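Local coordinates for calcium uptake protein 3, mitochondrial (Homo sapiens, PDB 6AGI) that senses calcium through its EF-hands and, paired with MICU1, regulates the mitochondrial calcium uniporter channel in the central nervous system and skeletal muscle, at residues D9-S14 / E148-L153; L94-I99 / Y231-N236; R297-F302 / L338-H343. One frame throughout, in Å; residues are numbered along the deposited sequence.

Contact 1: D9-S14 / E148-L153; sequences DLYATS and EKRAML
Tyr11 lays one face of its ring against the side chain of Lys149. CB of Lys149 lies 4.2 Å from the ring centroid and 16° off the normal, a CH-pi contact offset toward the rim. Further along the same lysine, CD meets the ring at CE2 of Tyr11, 3.4 Å away. The ring takes up the aliphatic part of the lysine, whose amine, past a bend at chi4, turns off the ring, so a long side chain suits this partly exposed place: its methylenes pack while its amine is carried clear. Arg150 adds a looser touch, its CG standing oblique to the ring.

Leu153, one turn further along its helix, is the buried member. Its CD2 comes to 3.6 Å from CB of Tyr11, and the same methyl lies 3.9 Å from CB of Ala12. Alanine, with a single methyl, lets CD2 of Leu153 settle on the Tyr11-Ala12 backbone, while CD1 meets CB of Ala12. With CG of Leu153 anti to the backbone N (chi1 177°), the branch is held out toward the loop. No hydrogen bond joins the two segments.

Behind this first shell, a type I turn from Asp9 to Ala12 presents Tyr11, closed by the bond from Ala12 N to Asp9 O (2.7 Å). The phenol oxygen makes a weak hydrogen bond with Asp146, and the guanidinium of Arg150 is engaged by the carbonyl of Ile143. The contact thus sets the loop between helices 6-9 and 14-22 against helix 147-158, where Lys149 and Leu153 also touch Leu8 of the first helix and Leu153 reaches Arg20 of the second.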
loop_
_atom_site.group_PDB
_atom_site.type_symbol
_atom_site.label_atom_id
_atom_site.label_comp_id
_atom_site.label_asym_id
_atom_site.label_seq_id
_atom_site.Cartn_x
_atom_site.Cartn_y
_atom_site.Cartn_z
ATOM N N ASP B 9 -29.524 13.197 -7.855
ATOM C CA ASP B 9 -28.097 13.090 -8.163
ATOM C C ASP B 9 -27.328 14.299 -7.656
ATOM O O ASP B 9 -26.211 14.166 -7.141
ATOM C CB ASP B 9 -27.894 12.961 -9.668
ATOM C CG ASP B 9 -28.261 11.612 -10.180
ATOM O OD1 ASP B 9 -27.864 10.610 -9.530
ATOM O OD2 ASP B 9 -28.964 11.571 -11.225
ATOM N N LEU B 10 -27.899 15.493 -7.823
ATOM C CA LEU B 10 -27.230 16.718 -7.412
ATOM C C LEU B 10 -26.883 16.694 -5.937
ATOM O O LEU B 10 -25.951 17.385 -5.513
ATOM C CB LEU B 10 -28.113 17.931 -7.725
ATOM C CG LEU B 10 -28.407 18.211 -9.200
ATOM C CD1 LEU B 10 -29.512 19.250 -9.292
ATOM C CD2 LEU B 10 -27.148 18.666 -9.961
ATOM N N TYR B 11 -27.596 15.895 -5.158
ATOM C CA TYR B 11 -27.320 15.739 -3.744
ATOM C C TYR B 11 -26.388 14.562 -3.432
ATOM O O TYR B 11 -26.068 14.349 -2.262
ATOM C CB TYR B 11 -28.656 15.618 -2.999
ATOM C CG TYR B 11 -29.552 16.814 -3.261
ATOM C CD1 TYR B 11 -29.454 17.969 -2.487
ATOM C CD2 TYR B 11 -30.475 16.803 -4.301
ATOM C CE1 TYR B 11 -30.250 19.064 -2.735
ATOM C CE2 TYR B 11 -31.283 17.901 -4.551
ATOM C CZ TYR B 11 -31.164 19.029 -3.769
ATOM O OH TYR B 11 -31.966 20.128 -4.020
ATOM N N ALA B 12 -25.867 13.856 -4.438
ATOM C CA ALA B 12 -25.219 12.561 -4.250
ATOM C C ALA B 12 -23.750 12.562 -4.665
ATOM O O ALA B 12 -23.343 13.291 -5.572
ATOM C CB ALA B 12 -25.947 11.469 -5.063
ATOM N N THR B 13 -22.969 11.708 -4.005
ATOM C CA THR B 13 -21.604 11.353 -4.388
ATOM C C THR B 13 -21.595 10.544 -5.677
ATOM O O THR B 13 -22.628 9.997 -6.101
ATOM C CB THR B 13 -20.934 10.579 -3.250
ATOM O OG1 THR B 13 -20.794 11.448 -2.128
ATOM C CG2 THR B 13 -19.578 10.026 -3.616
ATOM N N SER B 14 -20.419 10.531 -6.331
ATOM C CA SER B 14 -20.145 9.642 -7.465
ATOM C C SER B 14 -20.644 8.221 -7.213
ATOM O O SER B 14 -21.429 7.676 -7.991
ATOM C CB SER B 14 -18.644 9.622 -7.747
ATOM O OG SER B 14 -18.176 10.892 -8.219
ATOM N N GLU B 148 -35.456 17.799 3.029
ATOM C CA GLU B 148 -36.375 16.775 2.533
ATOM C C GLU B 148 -35.761 15.977 1.386
ATOM O O GLU B 148 -35.965 14.760 1.285
ATOM C CB GLU B 148 -37.691 17.413 2.102
ATOM C CG GLU B 148 -38.880 16.465 2.226
ATOM C CD GLU B 148 -39.896 16.625 1.101
ATOM O OE1 GLU B 148 -39.839 17.645 0.376
ATOM O OE2 GLU B 148 -40.757 15.727 0.944
ATOM N N LYS B 149 -34.997 16.633 0.516
ATOM C CA LYS B 149 -34.406 15.892 -0.594
ATOM C C LYS B 149 -33.230 15.056 -0.121
ATOM O O LYS B 149 -33.027 13.934 -0.603
ATOM C CB LYS B 149 -33.991 16.835 -1.727
ATOM C CG LYS B 149 -35.116 17.017 -2.737
ATOM C CD LYS B 149 -34.671 17.694 -4.011
ATOM C CE LYS B 149 -35.522 17.238 -5.202
ATOM N NZ LYS B 149 -36.981 17.119 -4.884
ATOM N N ARG B 150 -32.439 15.590 0.811
ATOM C CA ARG B 150 -31.390 14.791 1.437
ATOM C C ARG B 150 -31.968 13.580 2.171
ATOM O O ARG B 150 -31.397 12.480 2.130
ATOM C CB ARG B 150 -30.568 15.673 2.366
ATOM C CG ARG B 150 -29.380 16.225 1.645
ATOM C CD ARG B 150 -29.111 17.655 2.032
ATOM N NE ARG B 150 -28.483 17.700 3.340
ATOM C CZ ARG B 150 -28.532 18.740 4.162
ATOM N NH1 ARG B 150 -29.166 19.862 3.818
ATOM N NH2 ARG B 150 -27.923 18.651 5.330
ATOM N N ALA B 151 -33.092 13.769 2.857
ATOM C CA ALA B 151 -33.743 12.656 3.530
ATOM C C ALA B 151 -34.218 11.626 2.519
ATOM O O ALA B 151 -34.132 10.420 2.770
ATOM C CB ALA B 151 -34.902 13.157 4.386
ATOM N N MET B 152 -34.732 12.076 1.369
ATOM C CA MET B 152 -35.172 11.113 0.365
ATOM C C MET B 152 -33.998 10.310 -0.177
ATOM O O MET B 152 -34.103 9.095 -0.360
ATOM C CB MET B 152 -35.905 11.827 -0.772
ATOM C CG MET B 152 -37.094 11.051 -1.347
ATOM S SD MET B 152 -37.800 11.952 -2.748
ATOM C CE MET B 152 -38.109 13.580 -2.029
ATOM N N LEU B 153 -32.862 10.960 -0.416
ATOM C CA LEU B 153 -31.715 10.216 -0.927
ATOM C C LEU B 153 -31.161 9.288 0.145
ATOM O O LEU B 153 -30.717 8.170 -0.157
ATOM C CB LEU B 153 -30.656 11.202 -1.427
ATOM C CG LEU B 153 -29.256 10.860 -1.990
ATOM C CD1 LEU B 153 -29.244 10.039 -3.274
ATOM C CD2 LEU B 153 -28.410 12.098 -2.132
#

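Contact 2: L94-I99 / Y231-N236; sequences LFLLCI and YRFMDN
Ile99 and Met234 mark the closest backbone approach, CA to CA 6.1 Å, between two helical segments whose axes come within 10.6 Å at an angle of 76°. Around this point the contact is wholly apolar. The isoleucine lies against the methionine chain: its CG1 is 3.4 Å from CE of Met234, its CD1 meets CG, and its CG2 packs on CB of Met234 at 3.5 Å. Beta-branching suits Ile99, because one branch can follow the base of the methionine while the other runs on toward its end. Met234 is unbranched and flexible, and the bend at its last torsion (chi3 79°) brings CE back to the isoleucine.

Phe233 fills the adjoining position. Ile99 CD1 and Leu96 CD2 both approach the edge of its ring, near the ring plane; the leucine methyl is 3.9 Å from CZ of Phe233. Phe95 meets the same ring obliquely and more loosely, CE2 to CE2 4.4 Å. An alanine in place of Ile99 would probably open a gap beside Met234 and leave the methionine end freer to turn.

The second shell is aromatic too: Phe216 stands edge-to-face with Phe233, and Phe127 with Phe95. Met315 of the second subunit packs on Phe95, while Leu94, Leu97 and Cys98 touch further residues of that subunit, so helix 90-101 faces both a core and a partner chain. The contact is a steeply crossed helix pair in the hydrophobic core, joining helix 90-101, just before helix 104-114 that leads into the calcium loop of Asp115 to Glu126, to the long helix 227-250.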
loop_
_atom_site.group_PDB
_atom_site.type_symbol
_atom_site.label_atom_id
_atom_site.label_comp_id
_atom_site.label_asym_id
_atom_site.label_seq_id
_atom_site.Cartn_x
_atom_site.Cartn_y
_atom_site.Cartn_z
ATOM N N LEU B 94 -20.859 -1.215 -1.730
ATOM C CA LEU B 94 -19.556 -0.698 -1.303
ATOM C C LEU B 94 -18.658 -1.820 -0.792
ATOM O O LEU B 94 -17.487 -1.916 -1.179
ATOM C CB LEU B 94 -19.758 0.382 -0.243
ATOM C CG LEU B 94 -20.323 1.720 -0.718
ATOM C CD1 LEU B 94 -20.058 2.849 0.287
ATOM C CD2 LEU B 94 -19.723 2.057 -2.118
ATOM N N PHE B 95 -19.188 -2.663 0.097
ATOM C CA PHE B 95 -18.485 -3.869 0.538
ATOM C C PHE B 95 -17.915 -4.658 -0.645
ATOM O O PHE B 95 -16.708 -4.934 -0.694
ATOM C CB PHE B 95 -19.451 -4.727 1.353
ATOM C CG PHE B 95 -18.864 -6.000 1.909
ATOM C CD1 PHE B 95 -17.754 -5.972 2.737
ATOM C CD2 PHE B 95 -19.451 -7.229 1.627
ATOM C CE1 PHE B 95 -17.233 -7.159 3.272
ATOM C CE2 PHE B 95 -18.934 -8.402 2.147
ATOM C CZ PHE B 95 -17.834 -8.367 2.971
ATOM N N LEU B 96 -18.769 -5.003 -1.626
ATOM C CA LEU B 96 -18.318 -5.825 -2.749
ATOM C C LEU B 96 -17.226 -5.135 -3.574
ATOM O O LEU B 96 -16.194 -5.759 -3.903
ATOM C CB LEU B 96 -19.517 -6.159 -3.625
ATOM C CG LEU B 96 -20.617 -6.942 -2.918
ATOM C CD1 LEU B 96 -21.913 -7.040 -3.753
ATOM C CD2 LEU B 96 -20.046 -8.331 -2.620
ATOM N N LEU B 97 -17.419 -3.843 -3.893
ATOM C CA LEU B 97 -16.365 -3.064 -4.536
ATOM C C LEU B 97 -15.068 -3.113 -3.768
ATOM O O LEU B 97 -13.976 -3.182 -4.365
ATOM C CB LEU B 97 -16.756 -1.600 -4.706
ATOM C CG LEU B 97 -17.819 -1.281 -5.718
ATOM C CD1 LEU B 97 -18.118 0.207 -5.659
ATOM C CD2 LEU B 97 -17.240 -1.716 -7.037
ATOM N N CYS B 98 -15.155 -2.938 -2.461
ATOM C CA CYS B 98 -13.956 -2.954 -1.652
ATOM C C CYS B 98 -13.238 -4.299 -1.754
ATOM O O CYS B 98 -12.002 -4.339 -1.890
ATOM C CB CYS B 98 -14.347 -2.606 -0.223
ATOM S SG CYS B 98 -13.073 -2.775 1.013
ATOM N N ILE B 99 -13.998 -5.410 -1.690
ATOM C CA ILE B 99 -13.435 -6.757 -1.867
ATOM C C ILE B 99 -12.636 -6.859 -3.161
ATOM O O ILE B 99 -11.530 -7.414 -3.187
ATOM C CB ILE B 99 -14.530 -7.832 -1.806
ATOM C CG1 ILE B 99 -15.034 -8.017 -0.383
ATOM C CG2 ILE B 99 -14.019 -9.146 -2.346
ATOM C CD1 ILE B 99 -16.261 -8.935 -0.334
ATOM N N TYR B 231 -13.009 -15.754 3.514
ATOM C CA TYR B 231 -11.981 -15.846 2.494
ATOM C C TYR B 231 -12.544 -16.446 1.220
ATOM O O TYR B 231 -12.231 -15.984 0.114
ATOM C CB TYR B 231 -10.820 -16.703 3.008
ATOM C CG TYR B 231 -9.609 -16.745 2.104
ATOM C CD1 TYR B 231 -9.607 -17.479 0.929
ATOM C CD2 TYR B 231 -8.449 -16.084 2.453
ATOM C CE1 TYR B 231 -8.495 -17.522 0.110
ATOM C CE2 TYR B 231 -7.323 -16.115 1.632
ATOM C CZ TYR B 231 -7.365 -16.849 0.457
ATOM O OH TYR B 231 -6.275 -16.905 -0.362
ATOM N N ARG B 232 -13.361 -17.495 1.342
ATOM C CA ARG B 232 -13.811 -18.134 0.120
ATOM C C ARG B 232 -14.793 -17.258 -0.638
ATOM O O ARG B 232 -14.781 -17.247 -1.874
ATOM C CB ARG B 232 -14.412 -19.500 0.427
ATOM C CG ARG B 232 -13.387 -20.506 0.853
ATOM C CD ARG B 232 -13.936 -21.919 0.885
ATOM N NE ARG B 232 -14.718 -22.166 2.089
ATOM C CZ ARG B 232 -14.307 -22.944 3.088
ATOM N NH1 ARG B 232 -13.108 -23.520 3.029
ATOM N NH2 ARG B 232 -15.076 -23.121 4.158
ATOM N N PHE B 233 -15.631 -16.498 0.074
ATOM C CA PHE B 233 -16.527 -15.575 -0.601
ATOM C C PHE B 233 -15.746 -14.514 -1.368
ATOM O O PHE B 233 -16.042 -14.257 -2.544
ATOM C CB PHE B 233 -17.476 -14.925 0.385
ATOM C CG PHE B 233 -18.389 -13.928 -0.268
ATOM C CD1 PHE B 233 -19.455 -14.359 -1.047
ATOM C CD2 PHE B 233 -18.173 -12.571 -0.139
ATOM C CE1 PHE B 233 -20.294 -13.458 -1.663
ATOM C CE2 PHE B 233 -19.011 -11.656 -0.759
ATOM C CZ PHE B 233 -20.076 -12.095 -1.524
ATOM N N MET B 234 -14.738 -13.877 -0.719
ATOM C CA MET B 234 -13.996 -12.843 -1.437
ATOM C C MET B 234 -13.134 -13.410 -2.565
ATOM O O MET B 234 -13.049 -12.807 -3.649
ATOM C CB MET B 234 -13.109 -11.961 -0.533
ATOM C CG MET B 234 -13.826 -11.189 0.585
ATOM S SD MET B 234 -12.957 -10.589 1.992
ATOM C CE MET B 234 -12.248 -9.158 1.223
ATOM N N ASP B 235 -12.539 -14.585 -2.373
ATOM C CA ASP B 235 -11.786 -15.203 -3.458
ATOM C C ASP B 235 -12.712 -15.554 -4.622
ATOM O O ASP B 235 -12.386 -15.301 -5.793
ATOM C CB ASP B 235 -11.018 -16.408 -2.898
ATOM C CG ASP B 235 -10.072 -17.047 -3.906
ATOM O OD1 ASP B 235 -9.353 -16.335 -4.631
ATOM O OD2 ASP B 235 -9.988 -18.291 -3.903
ATOM N N ASN B 236 -13.898 -16.082 -4.321
ATOM C CA ASN B 236 -14.806 -16.462 -5.395
ATOM C C ASN B 236 -15.399 -15.260 -6.106
ATOM O O ASN B 236 -15.733 -15.358 -7.291
ATOM C CB ASN B 236 -15.975 -17.294 -4.872
ATOM C CG ASN B 236 -15.553 -18.622 -4.390
ATOM O OD1 ASN B 236 -14.527 -19.151 -4.836
ATOM N ND2 ASN B 236 -16.386 -19.238 -3.549
#

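Contact 3: R297-F302 / L338-H343; sequences RSFFQF and LKFSPH
Phe340 points the edge of its ring at the face of Phe302 in an offset edge-to-face pair, with centroids 5.2 Å apart and planes at 88°. CB of Phe302 also lies at the edge of the Phe340 ring, near its plane, while CA of Phe299 and the carbonyl O of Ser298 approach that ring obliquely. The contact joins EF-hand regions: helix 293-304 belongs to the degenerate EF-hand 2, and Phe340 stands in the linker leading into helix 342-352 of EF-hand 3. A flat, rigid phenylalanine suits this buried place, since its ring can reach from the linker to the helix and meet two aromatic residues there. Phe299 joins through CD1, 4.1 Å from CE2 of Phe340.

The Phe302 ring also meets Phe309 edge-to-face; Val332 of helix 325-336 touches both Phe302 and Phe340. Ser341 begins helix 342-352 as its N-cap, bonding through OG to the backbone N of Leu344.

Leu338 supplies the aliphatic side of the contact. One branch, CD1, reaches CB of Phe302 at 3.7 Å, while the other, CD2, lies against Gln301, 3.9 Å from its CB.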
loop_
_atom_site.group_PDB
_atom_site.type_symbol
_atom_site.label_atom_id
_atom_site.label_comp_id
_atom_site.label_asym_id
_atom_site.label_seq_id
_atom_site.Cartn_x
_atom_site.Cartn_y
_atom_site.Cartn_z
ATOM N N ARG B 297 -5.629 -13.532 -14.811
ATOM C CA ARG B 297 -5.820 -13.576 -13.361
ATOM C C ARG B 297 -4.521 -13.300 -12.614
ATOM O O ARG B 297 -4.533 -12.624 -11.583
ATOM C CB ARG B 297 -6.445 -14.917 -12.943
ATOM C CG ARG B 297 -6.915 -14.956 -11.490
ATOM C CD ARG B 297 -7.759 -16.205 -11.102
ATOM N NE ARG B 297 -7.278 -17.481 -11.616
ATOM C CZ ARG B 297 -7.823 -18.656 -11.309
ATOM N NH1 ARG B 297 -8.874 -18.724 -10.494
ATOM N NH2 ARG B 297 -7.303 -19.769 -11.804
ATOM N N SER B 298 -3.414 -13.905 -13.053
ATOM C CA SER B 298 -2.108 -13.604 -12.477
ATOM C C SER B 298 -1.899 -12.105 -12.394
ATOM O O SER B 298 -1.584 -11.553 -11.332
ATOM C CB SER B 298 -1.017 -14.249 -13.315
ATOM O OG SER B 298 -0.809 -15.579 -12.876
ATOM N N PHE B 299 -2.123 -11.422 -13.511
ATOM C CA PHE B 299 -1.814 -10.003 -13.554
ATOM C C PHE B 299 -2.749 -9.180 -12.679
ATOM O O PHE B 299 -2.301 -8.231 -12.028
ATOM C CB PHE B 299 -1.827 -9.497 -14.995
ATOM C CG PHE B 299 -1.452 -8.070 -15.124
ATOM C CD1 PHE B 299 -0.120 -7.723 -15.204
ATOM C CD2 PHE B 299 -2.396 -7.069 -15.098
ATOM C CE1 PHE B 299 0.262 -6.411 -15.299
ATOM C CE2 PHE B 299 -2.013 -5.757 -15.189
ATOM C CZ PHE B 299 -0.691 -5.427 -15.297
ATOM N N PHE B 300 -4.020 -9.545 -12.569
ATOM C CA PHE B 300 -4.797 -8.713 -11.654
ATOM C C PHE B 300 -4.583 -9.056 -10.166
ATOM O O PHE B 300 -4.626 -8.154 -9.308
ATOM C CB PHE B 300 -6.255 -8.719 -12.100
ATOM C CG PHE B 300 -6.442 -8.018 -13.427
ATOM C CD1 PHE B 300 -6.543 -6.635 -13.480
ATOM C CD2 PHE B 300 -6.389 -8.717 -14.624
ATOM C CE1 PHE B 300 -6.654 -5.964 -14.679
ATOM C CE2 PHE B 300 -6.512 -8.052 -15.836
ATOM C CZ PHE B 300 -6.644 -6.669 -15.856
ATOM N N GLN B 301 -4.263 -10.299 -9.826
ATOM C CA GLN B 301 -3.833 -10.552 -8.454
ATOM C C GLN B 301 -2.605 -9.716 -8.126
ATOM O O GLN B 301 -2.518 -9.088 -7.048
ATOM C CB GLN B 301 -3.573 -12.042 -8.245
ATOM C CG GLN B 301 -4.827 -12.798 -7.807
ATOM C CD GLN B 301 -4.751 -14.289 -8.066
ATOM O OE1 GLN B 301 -3.694 -14.831 -8.406
ATOM N NE2 GLN B 301 -5.892 -14.958 -7.944
ATOM N N PHE B 302 -1.664 -9.662 -9.073
ATOM C CA PHE B 302 -0.471 -8.834 -8.904
ATOM C C PHE B 302 -0.827 -7.352 -8.741
ATOM O O PHE B 302 -0.246 -6.650 -7.890
ATOM C CB PHE B 302 0.445 -9.042 -10.105
ATOM C CG PHE B 302 1.443 -7.961 -10.292
ATOM C CD1 PHE B 302 2.441 -7.755 -9.350
ATOM C CD2 PHE B 302 1.358 -7.108 -11.369
ATOM C CE1 PHE B 302 3.357 -6.733 -9.510
ATOM C CE2 PHE B 302 2.265 -6.079 -11.524
ATOM C CZ PHE B 302 3.267 -5.888 -10.599
ATOM N N LEU B 338 3.319 -14.793 -7.110
ATOM C CA LEU B 338 2.787 -15.191 -8.406
ATOM C C LEU B 338 3.899 -15.440 -9.416
ATOM O O LEU B 338 4.927 -14.754 -9.415
ATOM C CB LEU B 338 1.847 -14.131 -8.954
ATOM C CG LEU B 338 0.766 -13.679 -8.005
ATOM C CD1 LEU B 338 0.518 -12.254 -8.314
ATOM C CD2 LEU B 338 -0.496 -14.501 -8.199
ATOM N N LYS B 339 3.672 -16.423 -10.298
ATOM C CA LYS B 339 4.602 -16.750 -11.375
ATOM C C LYS B 339 3.980 -16.250 -12.671
ATOM O O LYS B 339 2.955 -16.781 -13.120
ATOM C CB LYS B 339 4.905 -18.252 -11.428
ATOM C CG LYS B 339 5.481 -18.822 -10.123
ATOM C CD LYS B 339 5.925 -20.281 -10.242
ATOM C CE LYS B 339 6.144 -20.927 -8.853
ATOM N NZ LYS B 339 5.605 -22.330 -8.703
ATOM N N PHE B 340 4.601 -15.224 -13.254
ATOM C CA PHE B 340 4.178 -14.641 -14.518
ATOM C C PHE B 340 4.845 -15.430 -15.633
ATOM O O PHE B 340 6.038 -15.747 -15.537
ATOM C CB PHE B 340 4.617 -13.182 -14.609
ATOM C CG PHE B 340 3.706 -12.186 -13.932
ATOM C CD1 PHE B 340 2.828 -12.553 -12.928
ATOM C CD2 PHE B 340 3.755 -10.849 -14.311
ATOM C CE1 PHE B 340 2.025 -11.595 -12.332
ATOM C CE2 PHE B 340 2.961 -9.900 -13.720
ATOM C CZ PHE B 340 2.100 -10.262 -12.747
ATOM N N SER B 341 4.085 -15.768 -16.674
ATOM C CA SER B 341 4.695 -16.347 -17.855
ATOM C C SER B 341 5.598 -15.323 -18.545
ATOM O O SER B 341 5.350 -14.118 -18.481
ATOM C CB SER B 341 3.627 -16.819 -18.825
ATOM O OG SER B 341 2.945 -15.724 -19.421
ATOM N N PRO B 342 6.657 -15.778 -19.221
ATOM C CA PRO B 342 7.474 -14.832 -19.993
ATOM C C PRO B 342 6.672 -14.152 -21.064
ATOM O O PRO B 342 7.006 -13.037 -21.484
ATOM C CB PRO B 342 8.579 -15.715 -20.588
ATOM C CG PRO B 342 8.653 -16.871 -19.653
ATOM C CD PRO B 342 7.223 -17.136 -19.266
ATOM N N HIS B 343 5.623 -14.803 -21.549
ATOM C CA HIS B 343 4.749 -14.115 -22.479
ATOM C C HIS B 343 4.053 -12.936 -21.803
ATOM O O HIS B 343 4.009 -11.830 -22.354
ATOM C CB HIS B 343 3.721 -15.068 -23.071
ATOM C CG HIS B 343 2.825 -14.389 -24.050
ATOM N ND1 HIS B 343 1.471 -14.237 -23.845
ATOM C CD2 HIS B 343 3.107 -13.761 -25.216
ATOM C CE1 HIS B 343 0.952 -13.571 -24.860
ATOM N NE2 HIS B 343 1.923 -13.271 -25.705
#

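From the N terminus, the loop 9-14 is the first segment to be met, and contact 1 closes only when the chain arrives at helix 147-158. Helix 90-101 falls inside that interval, but its partner on helix 227-250 comes only after contact 1 has closed, so contacts 1 and 2 cross along the sequence, with centres 27 Å apart. Contact 1 ties the N-terminal loop to helix 147-158, and contact 2 ties helix 90-101 to the long helix 227-250. Contact 3 follows in series and closes a shorter loop of 35 residues, between degenerate EF-hand 2 and EF-hand 3. Its centre is 20 Å from that of contact 2, and it lies across the chain's centre from contact 1.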